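Local atomic coordinates of terminal oxygenase component of carbazole 1,9a-dioxygenase (Sphingomonas, PDB entry 3GKQ), a protein that probably serves as the terminal oxygenase of carbazole 1,9a-dioxygenase, passing electrons from a Rieske [2Fe-2S] cluster to non-heme iron for dihydroxylation of carbazole. Residues P275-Y287 against H294-G306. Sequence-based numbering, arbitrary orientation.
Sequences PFPDPTLTQFEWY and HHLYLQMLGRRVG. With FE2 (Fe (II) ion), chain I.
Glu285 and Tyr297 cross with carboxylate and phenol ring nearly perpendicular (89°); Tyr297 OH donates to Glu285 OE2, though the modelled 2.4 Å is doubtfully short. The firmer hold on this buried carboxylate is at Glu285 OE1, which accepts from Tyr287 OH at 2.6 Å. The tyrosine rings lie almost parallel, rim to rim, with Tyr287 CE1 3.9 Å from Tyr297 CE1. On the opposite face of the sheet, Met300, CG beside its backbone N (chi1 -48°), sets CG 3.7 Å from Trp286 CZ3. These strands form an antiparallel beta hairpin in the catalytic domain of this Rieske oxygenase, with paired backbone bonds linking Phe284 to Met300 and Trp286 to Leu298; at its loop end His294 NE2 binds an iron(II) ion at 2.3 Å, distinct from the iron held by His186, His190 and Asp334. Packing slackens toward the solvent side, where the turn at Thr280 is exposed. There Arg303, an extended chain bent at chi3 (-75°), turns its guanidinium across Leu281 CD2 and donates from NH2 to Thr280 OG1 at 3.0 Å, while Glu317 forms a salt bridge with the same nitrogen. Replacing Arg303 with an alanine is likely to leave Glu317 without this charged mate and Thr280 OG1 without its donor.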
loop_
_atom_site.group_PDB
_atom_site.type_symbol
_atom_site.label_atom_id
_atom_site.label_comp_id
_atom_site.label_asym_id
_atom_site.label_seq_id
_atom_site.Cartn_x
_atom_site.Cartn_y
_atom_site.Cartn_z
ATOM N N PRO A 275 26.491 -18.257 -28.578
ATOM C CA PRO A 275 27.170 -17.020 -28.171
ATOM C C PRO A 275 26.173 -15.865 -28.189
ATOM O O PRO A 275 25.155 -15.936 -28.873
ATOM C CB PRO A 275 28.244 -16.863 -29.238
ATOM C CG PRO A 275 27.510 -17.305 -30.470
ATOM C CD PRO A 275 26.769 -18.553 -29.999
ATOM N N PHE A 276 26.462 -14.803 -27.447
ATOM C CA PHE A 276 25.560 -13.656 -27.396
ATOM C C PHE A 276 26.166 -12.588 -26.496
ATOM O O PHE A 276 26.812 -12.909 -25.497
ATOM C CB PHE A 276 24.193 -14.103 -26.854
ATOM C CG PHE A 276 23.101 -13.096 -27.058
ATOM C CD1 PHE A 276 22.912 -12.058 -26.149
ATOM C CD2 PHE A 276 22.305 -13.141 -28.199
ATOM C CE1 PHE A 276 21.948 -11.082 -26.375
ATOM C CE2 PHE A 276 21.333 -12.165 -28.436
ATOM C CZ PHE A 276 21.158 -11.134 -27.527
ATOM N N PRO A 277 25.972 -11.302 -26.832
ATOM C CA PRO A 277 25.239 -10.738 -27.974
ATOM C C PRO A 277 26.084 -10.672 -29.252
ATOM O O PRO A 277 25.745 -9.962 -30.200
ATOM C CB PRO A 277 24.866 -9.353 -27.475
ATOM C CG PRO A 277 26.101 -8.966 -26.714
ATOM C CD PRO A 277 26.424 -10.226 -25.928
ATOM N N ASP A 278 27.185 -11.412 -29.261
ATOM C CA ASP A 278 28.083 -11.443 -30.407
ATOM C C ASP A 278 28.760 -12.802 -30.433
ATOM O O ASP A 278 28.914 -13.445 -29.393
ATOM C CB ASP A 278 29.130 -10.325 -30.289
ATOM C CG ASP A 278 30.038 -10.240 -31.509
ATOM O OD1 ASP A 278 31.020 -11.013 -31.588
ATOM O OD2 ASP A 278 29.756 -9.406 -32.394
ATOM N N PRO A 279 29.155 -13.272 -31.626
ATOM C CA PRO A 279 29.816 -14.573 -31.743
ATOM C C PRO A 279 31.057 -14.706 -30.857
ATOM O O PRO A 279 31.505 -15.814 -30.572
ATOM C CB PRO A 279 30.151 -14.649 -33.232
ATOM C CG PRO A 279 29.004 -13.922 -33.857
ATOM C CD PRO A 279 28.861 -12.711 -32.958
ATOM N N THR A 280 31.608 -13.577 -30.420
ATOM C CA THR A 280 32.802 -13.598 -29.576
ATOM C C THR A 280 32.476 -13.461 -28.092
ATOM O O THR A 280 33.381 -13.331 -27.266
ATOM C CB THR A 280 33.764 -12.454 -29.940
ATOM O OG1 THR A 280 33.131 -11.198 -29.660
ATOM C CG2 THR A 280 34.139 -12.517 -31.425
ATOM N N LEU A 281 31.190 -13.493 -27.752
ATOM C CA LEU A 281 30.778 -13.342 -26.360
ATOM C C LEU A 281 29.780 -14.395 -25.900
ATOM O O LEU A 281 29.126 -15.048 -26.710
ATOM C CB LEU A 281 30.161 -11.957 -26.154
ATOM C CG LEU A 281 31.041 -10.753 -26.495
ATOM C CD1 LEU A 281 30.219 -9.476 -26.413
ATOM C CD2 LEU A 281 32.222 -10.706 -25.540
ATOM N N THR A 282 29.684 -14.555 -24.584
ATOM C CA THR A 282 28.749 -15.496 -23.980
ATOM C C THR A 282 28.039 -14.748 -22.861
ATOM O O THR A 282 28.681 -14.099 -22.034
ATOM C CB THR A 282 29.467 -16.726 -23.384
ATOM O OG1 THR A 282 30.088 -17.475 -24.435
ATOM C CG2 THR A 282 28.469 -17.627 -22.663
ATOM N N GLN A 283 26.715 -14.826 -22.837
ATOM C CA GLN A 283 25.959 -14.134 -21.808
ATOM C C GLN A 283 25.427 -15.077 -20.733
ATOM O O GLN A 283 24.904 -16.153 -21.032
ATOM C CB GLN A 283 24.804 -13.357 -22.434
ATOM C CG GLN A 283 24.082 -12.459 -21.442
ATOM C CD GLN A 283 23.180 -11.458 -22.123
ATOM O OE1 GLN A 283 23.543 -10.883 -23.147
ATOM N NE2 GLN A 283 22.000 -11.229 -21.552
ATOM N N PHE A 284 25.574 -14.654 -19.482
ATOM C CA PHE A 284 25.120 -15.415 -18.320
ATOM C C PHE A 284 24.168 -14.512 -17.534
ATOM O O PHE A 284 24.484 -13.346 -17.288
ATOM C CB PHE A 284 26.312 -15.779 -17.430
ATOM C CG PHE A 284 27.381 -16.578 -18.128
ATOM C CD1 PHE A 284 27.313 -17.967 -18.180
ATOM C CD2 PHE A 284 28.473 -15.940 -18.711
ATOM C CE1 PHE A 284 28.321 -18.712 -18.797
ATOM C CE2 PHE A 284 29.485 -16.676 -19.332
ATOM C CZ PHE A 284 29.408 -18.065 -19.373
ATOM N N GLU A 285 23.010 -15.039 -17.141
ATOM C CA GLU A 285 22.042 -14.241 -16.388
ATOM C C GLU A 285 21.541 -14.934 -15.127
ATOM O O GLU A 285 21.243 -16.127 -15.143
ATOM C CB GLU A 285 20.816 -13.912 -17.243
ATOM C CG GLU A 285 21.098 -13.281 -18.586
ATOM C CD GLU A 285 19.844 -12.695 -19.209
ATOM O OE1 GLU A 285 18.770 -13.331 -19.112
ATOM O OE2 GLU A 285 19.936 -11.599 -19.797
ATOM N N TRP A 286 21.443 -14.167 -14.043
ATOM C CA TRP A 286 20.930 -14.657 -12.763
ATOM C C TRP A 286 19.658 -13.868 -12.463
ATOM O O TRP A 286 19.524 -12.711 -12.864
ATOM C CB TRP A 286 21.934 -14.412 -11.631
ATOM C CG TRP A 286 22.959 -15.500 -11.434
ATOM C CD1 TRP A 286 22.893 -16.536 -10.548
ATOM C CD2 TRP A 286 24.211 -15.639 -12.117
ATOM N NE1 TRP A 286 24.028 -17.310 -10.631
ATOM C CE2 TRP A 286 24.856 -16.780 -11.589
ATOM C CE3 TRP A 286 24.854 -14.907 -13.128
ATOM C CZ2 TRP A 286 26.112 -17.210 -12.032
ATOM C CZ3 TRP A 286 26.102 -15.333 -13.572
ATOM C CH2 TRP A 286 26.717 -16.475 -13.022
ATOM N N TYR A 287 18.729 -14.507 -11.761
ATOM C CA TYR A 287 17.469 -13.890 -11.366
ATOM C C TYR A 287 17.377 -14.241 -9.887
ATOM O O TYR A 287 16.651 -15.151 -9.498
ATOM C CB TYR A 287 16.314 -14.531 -12.130
ATOM C CG TYR A 287 16.587 -14.665 -13.604
ATOM C CD1 TYR A 287 16.429 -13.582 -14.467
ATOM C CD2 TYR A 287 17.051 -15.867 -14.131
ATOM C CE1 TYR A 287 16.730 -13.696 -15.829
ATOM C CE2 TYR A 287 17.355 -15.989 -15.482
ATOM C CZ TYR A 287 17.194 -14.904 -16.323
ATOM O OH TYR A 287 17.498 -15.036 -17.659
ATOM N N HIS A 294 10.236 -9.196 -6.001
ATOM C CA HIS A 294 11.381 -8.607 -6.692
ATOM C C HIS A 294 12.544 -9.571 -6.839
ATOM O O HIS A 294 12.711 -10.501 -6.038
ATOM C CB HIS A 294 11.908 -7.379 -5.936
ATOM C CG HIS A 294 10.844 -6.419 -5.509
ATOM N ND1 HIS A 294 9.962 -6.691 -4.486
ATOM C CD2 HIS A 294 10.523 -5.183 -5.965
ATOM C CE1 HIS A 294 9.143 -5.665 -4.330
ATOM N NE2 HIS A 294 9.464 -4.739 -5.214
ATOM N N HIS A 295 13.348 -9.350 -7.870
ATOM C CA HIS A 295 14.542 -10.151 -8.059
ATOM C C HIS A 295 15.659 -9.274 -8.589
ATOM O O HIS A 295 15.419 -8.207 -9.166
ATOM C CB HIS A 295 14.312 -11.365 -8.984
ATOM C CG HIS A 295 14.029 -11.024 -10.417
ATOM N ND1 HIS A 295 12.766 -10.717 -10.876
ATOM C CD2 HIS A 295 14.836 -11.026 -11.507
ATOM C CE1 HIS A 295 12.802 -10.553 -12.188
ATOM N NE2 HIS A 295 14.046 -10.736 -12.596
ATOM N N LEU A 296 16.884 -9.713 -8.349
ATOM C CA LEU A 296 18.060 -8.997 -8.808
ATOM C C LEU A 296 18.422 -9.624 -10.153
ATOM O O LEU A 296 18.787 -10.795 -10.222
ATOM C CB LEU A 296 19.198 -9.178 -7.798
ATOM C CG LEU A 296 20.506 -8.389 -7.918
ATOM C CD1 LEU A 296 21.296 -8.889 -9.104
ATOM C CD2 LEU A 296 20.205 -6.897 -8.034
ATOM N N TYR A 297 18.284 -8.847 -11.219
ATOM C CA TYR A 297 18.606 -9.320 -12.560
ATOM C C TYR A 297 20.078 -8.995 -12.815
ATOM O O TYR A 297 20.446 -7.837 -13.003
ATOM C CB TYR A 297 17.692 -8.627 -13.577
ATOM C CG TYR A 297 18.007 -8.902 -15.033
ATOM C CD1 TYR A 297 18.370 -10.178 -15.463
ATOM C CD2 TYR A 297 17.900 -7.888 -15.989
ATOM C CE1 TYR A 297 18.616 -10.446 -16.808
ATOM C CE2 TYR A 297 18.143 -8.141 -17.343
ATOM C CZ TYR A 297 18.498 -9.424 -17.744
ATOM O OH TYR A 297 18.716 -9.692 -19.076
ATOM N N LEU A 298 20.909 -10.033 -12.791
ATOM C CA LEU A 298 22.354 -9.910 -12.983
ATOM C C LEU A 298 22.717 -10.352 -14.401
ATOM O O LEU A 298 22.451 -11.491 -14.783
ATOM C CB LEU A 298 23.076 -10.809 -11.977
ATOM C CG LEU A 298 24.374 -10.392 -11.274
ATOM C CD1 LEU A 298 25.246 -11.632 -11.129
ATOM C CD2 LEU A 298 25.118 -9.318 -12.043
ATOM N N GLN A 299 23.330 -9.456 -15.168
ATOM C CA GLN A 299 23.723 -9.750 -16.546
ATOM C C GLN A 299 25.238 -9.775 -16.674
ATOM O O GLN A 299 25.884 -8.746 -16.502
ATOM C CB GLN A 299 23.187 -8.676 -17.488
ATOM C CG GLN A 299 21.687 -8.565 -17.547
ATOM C CD GLN A 299 21.244 -7.291 -18.229
ATOM O OE1 GLN A 299 21.358 -6.200 -17.666
ATOM N NE2 GLN A 299 20.747 -7.419 -19.456
ATOM N N MET A 300 25.800 -10.940 -16.983
ATOM C CA MET A 300 27.246 -11.063 -17.132
ATOM C C MET A 300 27.615 -11.418 -18.567
ATOM O O MET A 300 26.947 -12.232 -19.210
ATOM C CB MET A 300 27.806 -12.156 -16.210
ATOM C CG MET A 300 27.338 -12.100 -14.757
ATOM S SD MET A 300 27.617 -10.525 -13.960
ATOM C CE MET A 300 29.413 -10.544 -13.789
ATOM N N LEU A 301 28.678 -10.797 -19.069
ATOM C CA LEU A 301 29.170 -11.082 -20.411
ATOM C C LEU A 301 30.586 -11.619 -20.261
ATOM O O LEU A 301 31.416 -11.032 -19.563
ATOM C CB LEU A 301 29.181 -9.822 -21.283
ATOM C CG LEU A 301 27.821 -9.275 -21.728
ATOM C CD1 LEU A 301 28.037 -8.155 -22.725
ATOM C CD2 LEU A 301 26.985 -10.385 -22.361
ATOM N N GLY A 302 30.854 -12.749 -20.898
ATOM C CA GLY A 302 32.175 -13.331 -20.801
ATOM C C GLY A 302 32.844 -13.492 -22.150
ATOM O O GLY A 302 32.176 -13.674 -23.170
ATOM N N ARG A 303 34.170 -13.409 -22.149
ATOM C CA ARG A 303 34.954 -13.572 -23.368
ATOM C C ARG A 303 36.261 -14.269 -23.040
ATOM O O ARG A 303 36.978 -13.865 -22.123
ATOM C CB ARG A 303 35.259 -12.223 -24.023
ATOM C CG ARG A 303 36.272 -12.331 -25.168
ATOM C CD ARG A 303 36.554 -10.987 -25.819
ATOM N NE ARG A 303 35.450 -10.555 -26.668
ATOM C CZ ARG A 303 35.341 -9.340 -27.196
ATOM N NH1 ARG A 303 36.274 -8.423 -26.960
ATOM N NH2 ARG A 303 34.297 -9.041 -27.960
ATOM N N ARG A 304 36.557 -15.325 -23.788
ATOM C CA ARG A 304 37.791 -16.075 -23.598
ATOM C C ARG A 304 38.953 -15.145 -23.951
ATOM O O ARG A 304 38.992 -14.585 -25.047
ATOM C CB ARG A 304 37.791 -17.305 -24.509
ATOM C CG ARG A 304 39.108 -18.049 -24.548
ATOM C CD ARG A 304 39.019 -19.314 -25.391
ATOM N NE ARG A 304 40.312 -19.990 -25.466
ATOM C CZ ARG A 304 40.504 -21.180 -26.028
ATOM N NH1 ARG A 304 39.482 -21.834 -26.568
ATOM N NH2 ARG A 304 41.719 -21.720 -26.048
ATOM N N VAL A 305 39.885 -14.969 -23.019
ATOM C CA VAL A 305 41.029 -14.086 -23.237
ATOM C C VAL A 305 42.370 -14.791 -23.007
ATOM O O VAL A 305 42.487 -15.659 -22.141
ATOM C CB VAL A 305 40.935 -12.845 -22.317
ATOM C CG1 VAL A 305 42.224 -12.054 -22.359
ATOM C CG2 VAL A 305 39.783 -11.962 -22.766
ATOM N N GLY A 306 43.378 -14.406 -23.790
ATOM C CA GLY A 306 44.694 -15.011 -23.664
ATOM C C GLY A 306 45.805 -14.063 -23.241
ATOM O O GLY A 306 46.954 -14.479 -23.086
HETATM FE FE FE2 I . 8.584 -2.708 -5.837
#